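Local coordinates for core protein VP4 (PDB 2JHP) that caps viral messenger RNA within the inner core of bluetongue virus, gathering several capping activities in one elongated polypeptide, at residues T72-Q77 with D86-R91; L78-K83 with V485-T490; P508-P513 with L587-R592. One frame throughout, in Å; residues are numbered along the deposited sequence.

Following the chain from its N terminus, interaction 1 closes a short loop: after strand 67-71 the chain runs through 72-77, forms the small antiparallel hairpin of strands 75-77 and 82-84, and returns as 86-91. Segment 78-83, inside that loop, is held by 485-490 in interaction 2, about 400 residues later, so the two contacts cross along the chain. They also touch, since Val76 O meets Lys83 N in the hairpin. Together they tie the edge of the N-terminal parallel sheet to the loop after helix 470-480. Interaction 3 follows in series, closing a 73-residue excursion between 508-513 and 587-592; its nearest atoms lie about 10 Å from those of interaction 2.

Interaction 1 (T72-Q77 with D86-R91); sequences THKNVQ and DVRIPR
At the edge of the five-stranded parallel sheet, Arg88 of the outermost strand 87-88 reaches across to the main chain of Thr72, just past the end of the neighbouring strand 67-71. A small hairpin, 75-77 with 82-84, fills most of the connection between these two parallel strands, and the contact closes its base. Arginine suits the place because it combines length with several donors. With CG anti to the backbone N (chi1 -167°) and the chain stretched out as far as NE, the guanidinium arrives beside Thr72 O. Arg88 NE donates to Thr72 O over 2.6 Å, with an N-H...O angle of 145°, and NH2 adds a weak bond to the same oxygen at 3.1 Å, so one carbonyl receives both. The donor NE lies tilted out of the carbonyl plane. The next peptide covers a face of the guanidinium, Lys74 N standing 3.7 Å above its centre. Lys74 contributes its aliphatic part, CG lying 3.5 Å from Arg88 NH1, while its bends at chi3 and chi4 leave NZ 6.4 Å from that same nitrogen, which should soften the repulsion of like charges. One residue after Arg88, Ile89 O accepts a CA-H...O contact from Thr72 CA at 3.3 Å, and Thr72 CG2 rests near that oxygen too. The threonine hydroxyl OG1 instead bonds to Glu13. Backbone bonds join Val87 and Ile89 to Ser71 of strand 67-71, and the Ile89 side chain touches Ile70 of that strand and Phe102 of helix 99-112.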
loop_
_atom_site.group_PDB
_atom_site.type_symbol
_atom_site.label_atom_id
_atom_site.label_comp_id
_atom_site.label_asym_id
_atom_site.label_seq_id
_atom_site.Cartn_x
_atom_site.Cartn_y
_atom_site.Cartn_z
ATOM N N THR A 72 16.988 -6.820 22.909
ATOM C CA THR A 72 17.940 -5.713 22.915
ATOM C C THR A 72 18.985 -5.947 21.824
ATOM O O THR A 72 19.460 -4.997 21.198
ATOM C CB THR A 72 18.642 -5.521 24.292
ATOM O OG1 THR A 72 19.358 -6.710 24.655
ATOM C CG2 THR A 72 17.627 -5.176 25.383
ATOM N N HIS A 73 19.311 -7.221 21.595
ATOM C CA HIS A 73 20.321 -7.639 20.613
ATOM C C HIS A 73 19.842 -7.451 19.162
ATOM O O HIS A 73 18.647 -7.299 18.909
ATOM C CB HIS A 73 20.749 -9.095 20.872
ATOM C CG HIS A 73 21.151 -9.372 22.294
ATOM N ND1 HIS A 73 20.606 -10.400 23.035
ATOM C CD2 HIS A 73 22.041 -8.752 23.111
ATOM C CE1 HIS A 73 21.143 -10.404 24.242
ATOM N NE2 HIS A 73 22.014 -9.413 24.315
ATOM N N LYS A 74 20.775 -7.450 18.211
ATOM C CA LYS A 74 20.436 -7.179 16.809
ATOM C C LYS A 74 19.624 -8.301 16.155
ATOM O O LYS A 74 18.756 -8.037 15.322
ATOM C CB LYS A 74 21.690 -6.890 15.978
ATOM C CG LYS A 74 21.414 -6.015 14.747
ATOM C CD LYS A 74 22.425 -6.227 13.607
ATOM C CE LYS A 74 22.033 -7.396 12.689
ATOM N NZ LYS A 74 20.814 -7.134 11.868
ATOM N N ASN A 75 19.910 -9.547 16.523
ATOM C CA ASN A 75 19.220 -10.691 15.920
ATOM C C ASN A 75 19.148 -11.933 16.795
ATOM O O ASN A 75 19.728 -11.974 17.879
ATOM C CB ASN A 75 19.817 -11.034 14.551
ATOM C CG ASN A 75 21.315 -11.134 14.579
ATOM O OD1 ASN A 75 21.897 -11.755 15.471
ATOM N ND2 ASN A 75 21.956 -10.528 13.592
ATOM N N VAL A 76 18.427 -12.939 16.305
ATOM C CA VAL A 76 18.274 -14.210 17.001
ATOM C C VAL A 76 18.622 -15.366 16.046
ATOM O O VAL A 76 18.352 -15.295 14.839
ATOM C CB VAL A 76 16.853 -14.342 17.678
ATOM C CG1 VAL A 76 15.746 -14.589 16.660
ATOM C CG2 VAL A 76 16.843 -15.418 18.766
ATOM N N GLN A 77 19.254 -16.403 16.592
ATOM C CA GLN A 77 19.654 -17.569 15.814
ATOM C C GLN A 77 18.530 -18.602 15.717
ATOM O O GLN A 77 18.174 -19.247 16.704
ATOM C CB GLN A 77 20.913 -18.211 16.405
ATOM C CG GLN A 77 21.392 -19.430 15.636
ATOM C CD GLN A 77 21.915 -19.078 14.259
ATOM O OE1 GLN A 77 23.043 -18.580 14.120
ATOM N NE2 GLN A 77 21.114 -19.347 13.229
ATOM N N ASP A 86 12.719 -8.169 14.993
ATOM C CA ASP A 86 11.532 -7.387 14.616
ATOM C C ASP A 86 11.377 -6.111 15.440
ATOM O O ASP A 86 11.213 -5.028 14.886
ATOM C CB ASP A 86 10.251 -8.226 14.749
ATOM C CG ASP A 86 10.132 -9.309 13.687
ATOM O OD1 ASP A 86 9.472 -10.329 13.976
ATOM O OD2 ASP A 86 10.686 -9.149 12.576
ATOM N N VAL A 87 11.407 -6.256 16.763
ATOM C CA VAL A 87 11.307 -5.118 17.674
ATOM C C VAL A 87 12.592 -5.045 18.477
ATOM O O VAL A 87 12.858 -5.923 19.298
ATOM C CB VAL A 87 10.115 -5.253 18.665
ATOM C CG1 VAL A 87 9.942 -3.976 19.492
ATOM C CG2 VAL A 87 8.839 -5.572 17.938
ATOM N N ARG A 88 13.391 -4.011 18.246
ATOM C CA ARG A 88 14.596 -3.838 19.056
ATOM C C ARG A 88 14.363 -2.925 20.252
ATOM O O ARG A 88 14.146 -1.726 20.102
ATOM C CB ARG A 88 15.807 -3.379 18.235
ATOM C CG ARG A 88 17.097 -3.508 19.015
ATOM C CD ARG A 88 18.328 -3.414 18.148
ATOM N NE ARG A 88 19.520 -3.687 18.948
ATOM C CZ ARG A 88 20.761 -3.741 18.476
ATOM N NH1 ARG A 88 21.004 -3.537 17.187
ATOM N NH2 ARG A 88 21.767 -3.999 19.301
ATOM N N ILE A 89 14.401 -3.534 21.433
ATOM C CA ILE A 89 14.229 -2.835 22.697
ATOM C C ILE A 89 15.507 -2.104 23.065
ATOM O O ILE A 89 16.565 -2.724 23.188
ATOM C CB ILE A 89 13.836 -3.801 23.840
ATOM C CG1 ILE A 89 12.593 -4.606 23.456
ATOM C CG2 ILE A 89 13.618 -3.037 25.155
ATOM C CD1 ILE A 89 11.354 -3.763 23.184
ATOM N N PRO A 90 15.407 -0.775 23.233
ATOM C CA PRO A 90 16.536 0.091 23.606
ATOM C C PRO A 90 17.137 -0.286 24.960
ATOM O O PRO A 90 16.489 -0.976 25.758
ATOM C CB PRO A 90 15.905 1.490 23.675
ATOM C CG PRO A 90 14.636 1.393 22.860
ATOM C CD PRO A 90 14.156 -0.012 23.047
ATOM N N ARG A 91 18.370 0.163 25.199
ATOM C CA ARG A 91 19.062 -0.078 26.465
ATOM C C ARG A 91 18.281 0.511 27.636
ATOM O O ARG A 91 17.903 -0.209 28.566
ATOM C CB ARG A 91 20.469 0.521 26.437
ATOM C CG ARG A 91 21.505 -0.316 25.713
ATOM C CD ARG A 91 22.895 0.280 25.896
ATOM N NE ARG A 91 23.875 -0.358 25.020
ATOM C CZ ARG A 91 25.091 0.119 24.767
ATOM N NH1 ARG A 91 25.504 1.255 25.322
ATOM N NH2 ARG A 91 25.900 -0.544 23.951
#

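Interaction 2 (L78-K83 with V485-T490); sequences LADIIK and VKKDLT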
loop_
_atom_site.group_PDB
_atom_site.type_symbol
_atom_site.label_atom_id
_atom_site.label_comp_id
_atom_site.label_asym_id
_atom_site.label_seq_id
_atom_site.Cartn_x
_atom_site.Cartn_y
_atom_site.Cartn_z
ATOM N N LEU A 78 17.982 -18.746 14.515
ATOM C CA LEU A 78 16.978 -19.767 14.222
ATOM C C LEU A 78 17.626 -20.964 13.521
ATOM O O LEU A 78 18.838 -20.956 13.271
ATOM C CB LEU A 78 15.849 -19.173 13.370
ATOM C CG LEU A 78 14.618 -18.527 14.018
ATOM C CD1 LEU A 78 14.911 -17.843 15.338
ATOM C CD2 LEU A 78 13.974 -17.546 13.052
ATOM N N ALA A 79 16.831 -21.992 13.216
ATOM C CA ALA A 79 17.347 -23.220 12.578
ATOM C C ALA A 79 17.615 -23.013 11.100
ATOM O O ALA A 79 18.228 -23.848 10.444
ATOM C CB ALA A 79 16.361 -24.370 12.765
ATOM N N ASP A 80 17.156 -21.871 10.606
ATOM C CA ASP A 80 16.982 -21.611 9.194
ATOM C C ASP A 80 17.940 -20.510 8.771
ATOM O O ASP A 80 18.747 -20.692 7.863
ATOM C CB ASP A 80 15.534 -21.131 8.984
ATOM C CG ASP A 80 15.062 -21.250 7.542
ATOM O OD1 ASP A 80 15.898 -21.403 6.622
ATOM O OD2 ASP A 80 13.833 -21.194 7.334
ATOM N N ILE A 81 17.814 -19.358 9.435
ATOM C CA ILE A 81 18.579 -18.154 9.131
ATOM C C ILE A 81 18.942 -17.435 10.435
ATOM O O ILE A 81 18.455 -17.796 11.513
ATOM C CB ILE A 81 17.776 -17.173 8.211
ATOM C CG1 ILE A 81 16.458 -16.746 8.869
ATOM C CG2 ILE A 81 17.527 -17.780 6.821
ATOM C CD1 ILE A 81 15.845 -15.497 8.263
ATOM N N ILE A 82 19.808 -16.429 10.330
ATOM C CA ILE A 82 20.047 -15.505 11.431
ATOM C C ILE A 82 19.036 -14.361 11.267
ATOM O O ILE A 82 19.263 -13.408 10.510
ATOM C CB ILE A 82 21.526 -15.017 11.472
ATOM C CG1 ILE A 82 22.470 -16.210 11.664
ATOM C CG2 ILE A 82 21.736 -14.021 12.598
ATOM C CD1 ILE A 82 23.943 -15.894 11.518
ATOM N N LYS A 83 17.908 -14.485 11.965
ATOM C CA LYS A 83 16.766 -13.589 11.781
ATOM C C LYS A 83 16.975 -12.218 12.408
ATOM O O LYS A 83 17.252 -12.126 13.599
ATOM C CB LYS A 83 15.492 -14.228 12.360
ATOM C CG LYS A 83 14.251 -13.330 12.341
ATOM C CD LYS A 83 13.739 -13.069 10.921
ATOM C CE LYS A 83 12.636 -12.014 10.901
ATOM N NZ LYS A 83 13.137 -10.620 10.710
ATOM N N VAL A 485 9.825 -11.800 -1.860
ATOM C CA VAL A 485 9.587 -11.713 -0.412
ATOM C C VAL A 485 10.595 -12.579 0.326
ATOM O O VAL A 485 10.507 -13.805 0.310
ATOM C CB VAL A 485 8.121 -12.101 -0.016
ATOM C CG1 VAL A 485 7.864 -11.856 1.458
ATOM C CG2 VAL A 485 7.096 -11.321 -0.842
ATOM N N LYS A 486 11.559 -11.925 0.960
ATOM C CA LYS A 486 12.662 -12.603 1.634
ATOM C C LYS A 486 12.202 -13.278 2.929
ATOM O O LYS A 486 11.185 -12.899 3.503
ATOM C CB LYS A 486 13.780 -11.607 1.954
ATOM C CG LYS A 486 14.451 -10.974 0.755
ATOM C CD LYS A 486 15.355 -9.846 1.226
ATOM C CE LYS A 486 15.680 -8.872 0.110
ATOM N NZ LYS A 486 16.746 -9.392 -0.789
ATOM N N LYS A 487 12.956 -14.276 3.382
ATOM C CA LYS A 487 12.660 -14.961 4.641
ATOM C C LYS A 487 12.741 -14.009 5.835
ATOM O O LYS A 487 11.990 -14.154 6.806
ATOM C CB LYS A 487 13.626 -16.131 4.858
ATOM C CG LYS A 487 13.006 -17.510 4.722
ATOM C CD LYS A 487 13.218 -18.121 3.354
ATOM C CE LYS A 487 13.160 -19.650 3.426
ATOM N NZ LYS A 487 14.451 -20.251 3.913
ATOM N N ASP A 488 13.649 -13.038 5.733
ATOM C CA ASP A 488 14.005 -12.122 6.818
ATOM C C ASP A 488 13.019 -10.938 7.024
ATOM O O ASP A 488 13.156 -10.141 7.966
ATOM C CB ASP A 488 15.423 -11.618 6.563
ATOM C CG ASP A 488 16.071 -11.066 7.793
ATOM O OD1 ASP A 488 16.063 -11.734 8.836
ATOM O OD2 ASP A 488 16.592 -9.952 7.708
ATOM N N LEU A 489 12.026 -10.845 6.144
ATOM C CA LEU A 489 10.973 -9.832 6.216
ATOM C C LEU A 489 10.464 -9.582 7.639
ATOM O O LEU A 489 9.991 -10.502 8.317
ATOM C CB LEU A 489 9.783 -10.235 5.339
ATOM C CG LEU A 489 8.635 -9.223 5.258
ATOM C CD1 LEU A 489 9.068 -7.963 4.505
ATOM C CD2 LEU A 489 7.410 -9.840 4.595
ATOM N N THR A 490 10.574 -8.334 8.078
ATOM C CA THR A 490 10.008 -7.923 9.340
ATOM C C THR A 490 8.559 -7.538 9.095
ATOM O O THR A 490 8.263 -6.599 8.336
ATOM C CB THR A 490 10.807 -6.765 9.956
ATOM O OG1 THR A 490 12.080 -7.269 10.364
ATOM C CG2 THR A 490 10.087 -6.162 11.172
#
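Lys83 and Asp488 supply the main polar link, a hydrogen bond from Lys83 NZ to Asp488 O at 2.8 Å. The ammonium approaches from above the carbonyl plane, 42° out of it. The lysine chain, bent at chi2 and chi4, also carries the CD methylene past the carboxylate, 3.4 Å from Asp488 OD1. A lysine is long enough to do both.

Charge pairing is looser. Lys83 NZ and Asp488 OD1 form a long salt bridge at 3.6 Å, and Asp488 OD2 is hydrogen-bonded to the hydroxyl OG1 of Thr84, the carboxylate's stronger partner. Farther out, Lys487 NZ meets Asp80 OD1 at 3.3 Å in a salt bridge whose hydrogen bond is weak, the two side chains crossing at about a right angle.

The acceptor carbonyl belongs to a type I beta turn, Lys486 to Leu489, that follows helix 470-480; it faces the hairpin of strands 75-77 and 82-84.

Van der Waals contact comes from Ile81, whose CD1 approaches Lys487 CB, carbon on carbon, at 4.1 Å and the carboxylate oxygen Asp488 OD1 at 3.8 Å. Beyond the turn, the Leu489 side chain, itself about 10 Å from a bound guanine, rests on Ile474 and Met478 of helix 470-480.

Interaction 3 (P508-P513 with L587-R592); sequences PDPPVP and LRDLKR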
loop_
_atom_site.group_PDB
_atom_site.type_symbol
_atom_site.label_atom_id
_atom_site.label_comp_id
_atom_site.label_asym_id
_atom_site.label_seq_id
_atom_site.Cartn_x
_atom_site.Cartn_y
_atom_site.Cartn_z
ATOM N N PRO A 508 -0.215 -25.373 -6.120
ATOM C CA PRO A 508 1.092 -26.032 -6.207
ATOM C C PRO A 508 0.993 -27.490 -6.644
ATOM O O PRO A 508 -0.059 -28.118 -6.515
ATOM C CB PRO A 508 1.616 -25.966 -4.774
ATOM C CG PRO A 508 0.874 -24.839 -4.148
ATOM C CD PRO A 508 -0.488 -24.895 -4.754
ATOM N N ASP A 509 2.096 -28.017 -7.160
ATOM C CA ASP A 509 2.095 -29.313 -7.769
ATOM C C ASP A 509 3.447 -30.001 -7.591
ATOM O O ASP A 509 4.443 -29.608 -8.221
ATOM C CB ASP A 509 1.768 -29.164 -9.260
ATOM C CG ASP A 509 2.063 -30.417 -10.045
ATOM O OD1 ASP A 509 2.900 -30.356 -10.968
ATOM O OD2 ASP A 509 1.479 -31.468 -9.715
ATOM N N PRO A 510 3.492 -31.084 -6.789
ATOM C CA PRO A 510 2.464 -31.700 -5.939
ATOM C C PRO A 510 1.791 -30.769 -4.961
ATOM O O PRO A 510 2.457 -29.908 -4.389
ATOM C CB PRO A 510 3.228 -32.823 -5.198
ATOM C CG PRO A 510 4.670 -32.608 -5.500
ATOM C CD PRO A 510 4.718 -31.908 -6.819
ATOM N N PRO A 511 0.465 -30.926 -4.788
ATOM C CA PRO A 511 -0.335 -30.138 -3.850
ATOM C C PRO A 511 0.051 -30.419 -2.395
ATOM O O PRO A 511 -0.704 -31.051 -1.653
ATOM C CB PRO A 511 -1.772 -30.588 -4.144
ATOM C CG PRO A 511 -1.642 -31.911 -4.804
ATOM C CD PRO A 511 -0.354 -31.898 -5.540
ATOM N N VAL A 512 1.228 -29.938 -2.006
ATOM C CA VAL A 512 1.813 -30.224 -0.696
ATOM C C VAL A 512 1.158 -29.365 0.426
ATOM O O VAL A 512 0.715 -28.242 0.160
ATOM C CB VAL A 512 3.370 -30.070 -0.765
ATOM C CG1 VAL A 512 3.784 -28.611 -0.768
ATOM C CG2 VAL A 512 4.059 -30.812 0.362
ATOM N N PRO A 513 1.070 -29.899 1.670
ATOM C CA PRO A 513 0.417 -29.182 2.762
ATOM C C PRO A 513 1.315 -28.146 3.445
ATOM O O PRO A 513 1.517 -28.209 4.667
ATOM C CB PRO A 513 0.081 -30.304 3.746
ATOM C CG PRO A 513 1.210 -31.263 3.585
ATOM C CD PRO A 513 1.562 -31.217 2.117
ATOM N N LEU A 587 7.470 -37.213 1.188
ATOM C CA LEU A 587 8.301 -36.226 1.903
ATOM C C LEU A 587 9.840 -36.263 1.776
ATOM O O LEU A 587 10.493 -35.566 2.566
ATOM C CB LEU A 587 7.915 -36.208 3.410
ATOM C CG LEU A 587 8.385 -37.211 4.497
ATOM C CD1 LEU A 587 8.729 -38.607 3.963
ATOM C CD2 LEU A 587 9.557 -36.666 5.332
ATOM N N ARG A 588 10.461 -36.932 0.788
ATOM C CA ARG A 588 10.088 -36.997 -0.654
ATOM C C ARG A 588 9.405 -35.746 -1.228
ATOM O O ARG A 588 9.981 -34.660 -1.133
ATOM C CB ARG A 588 9.458 -38.333 -1.081
ATOM C CG ARG A 588 10.368 -39.519 -0.779
ATOM C CD ARG A 588 10.449 -40.537 -1.907
ATOM N NE ARG A 588 10.755 -41.879 -1.392
ATOM C CZ ARG A 588 11.954 -42.278 -0.965
ATOM N NH1 ARG A 588 13.002 -41.455 -0.990
ATOM N NH2 ARG A 588 12.108 -43.516 -0.509
ATOM N N ASP A 589 8.200 -35.869 -1.792
ATOM C CA ASP A 589 7.590 -34.738 -2.512
ATOM C C ASP A 589 7.373 -33.448 -1.682
ATOM O O ASP A 589 6.718 -32.503 -2.140
ATOM C CB ASP A 589 6.329 -35.167 -3.290
ATOM C CG ASP A 589 5.290 -35.828 -2.420
ATOM O OD1 ASP A 589 4.764 -36.897 -2.829
ATOM O OD2 ASP A 589 4.985 -35.277 -1.339
ATOM N N LEU A 590 7.961 -33.403 -0.485
ATOM C CA LEU A 590 7.873 -32.242 0.403
ATOM C C LEU A 590 9.220 -31.528 0.542
ATOM O O LEU A 590 9.280 -30.412 1.087
ATOM C CB LEU A 590 7.340 -32.688 1.773
ATOM C CG LEU A 590 6.910 -31.739 2.901
ATOM C CD1 LEU A 590 5.620 -32.236 3.532
ATOM C CD2 LEU A 590 8.000 -31.585 3.962
ATOM N N LYS A 591 10.274 -32.143 -0.007
ATOM C CA LYS A 591 11.663 -31.790 0.316
ATOM C C LYS A 591 12.480 -30.721 -0.470
ATOM O O LYS A 591 12.881 -29.751 0.181
ATOM C CB LYS A 591 12.493 -33.053 0.636
ATOM C CG LYS A 591 13.754 -33.297 -0.205
ATOM C CD LYS A 591 14.976 -32.471 0.224
ATOM C CE LYS A 591 16.229 -33.091 -0.473
ATOM N NZ LYS A 591 17.446 -32.233 -0.305
ATOM N N ARG A 592 12.732 -30.778 -1.794
ATOM C CA ARG A 592 11.958 -31.330 -2.941
ATOM C C ARG A 592 10.972 -30.258 -3.404
ATOM O O ARG A 592 11.181 -29.628 -4.442
ATOM C CB ARG A 592 11.292 -32.700 -2.734
ATOM C CG ARG A 592 10.244 -33.065 -3.816
ATOM C CD ARG A 592 10.772 -33.990 -4.958
ATOM N NE ARG A 592 10.165 -33.596 -6.258
ATOM C CZ ARG A 592 8.906 -33.875 -6.673
ATOM N NH1 ARG A 592 8.058 -34.584 -5.908
ATOM N NH2 ARG A 592 8.482 -33.394 -7.846
#
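Val512 and Pro510 meet Leu590 and Asp589 where two turns face each other: an inverse gamma turn centred on Pro511 and a type I beta turn from Arg588 to Lys591. The first turn lies in the loop after strand 499-503, which belongs to a mixed sheet of strand order 3-2-1-4-5-7-6, the order characteristic of Rossmann-like methyltransferases; the second follows helix 568-576.

The close side is mainly apolar. Val512 puts CG2 anti to its backbone N, so that this methyl projects at the leucine while CG1 occupies the site between N and the carbonyl carbon. Val512 CG2 touches Leu590 CD1 at 3.8 Å and Leu590 CG at 3.9 Å, the two side chains crossing at about a right angle. A compact branched valine suits a site where Trp479 of helix 470-480 and Trp578 also touch it. The Pro513 CD to Leu590 CD1 contact, at 4.4 Å, is looser than the Val512 one. Pro510, which follows a cis peptide bond, meets the aspartate through its CG, 3.8 Å from Asp589 CB. The aspartate thus meets the proline with its methylene while its carboxylate turns aside, OD2 accepting a hydrogen bond from Trp578 NE1 and OD1 a weak one from Gln581, which satisfies this buried acid.

The outward side is looser and less certain. Exposed Arg592 follows a cis peptide bond in a part of the model with close approaches, so its position is doubtful; its guanidinium stands obliquely to Pro510 CG, with NH1 3.9 Å from that carbon and no hydrogen bond between the two residues.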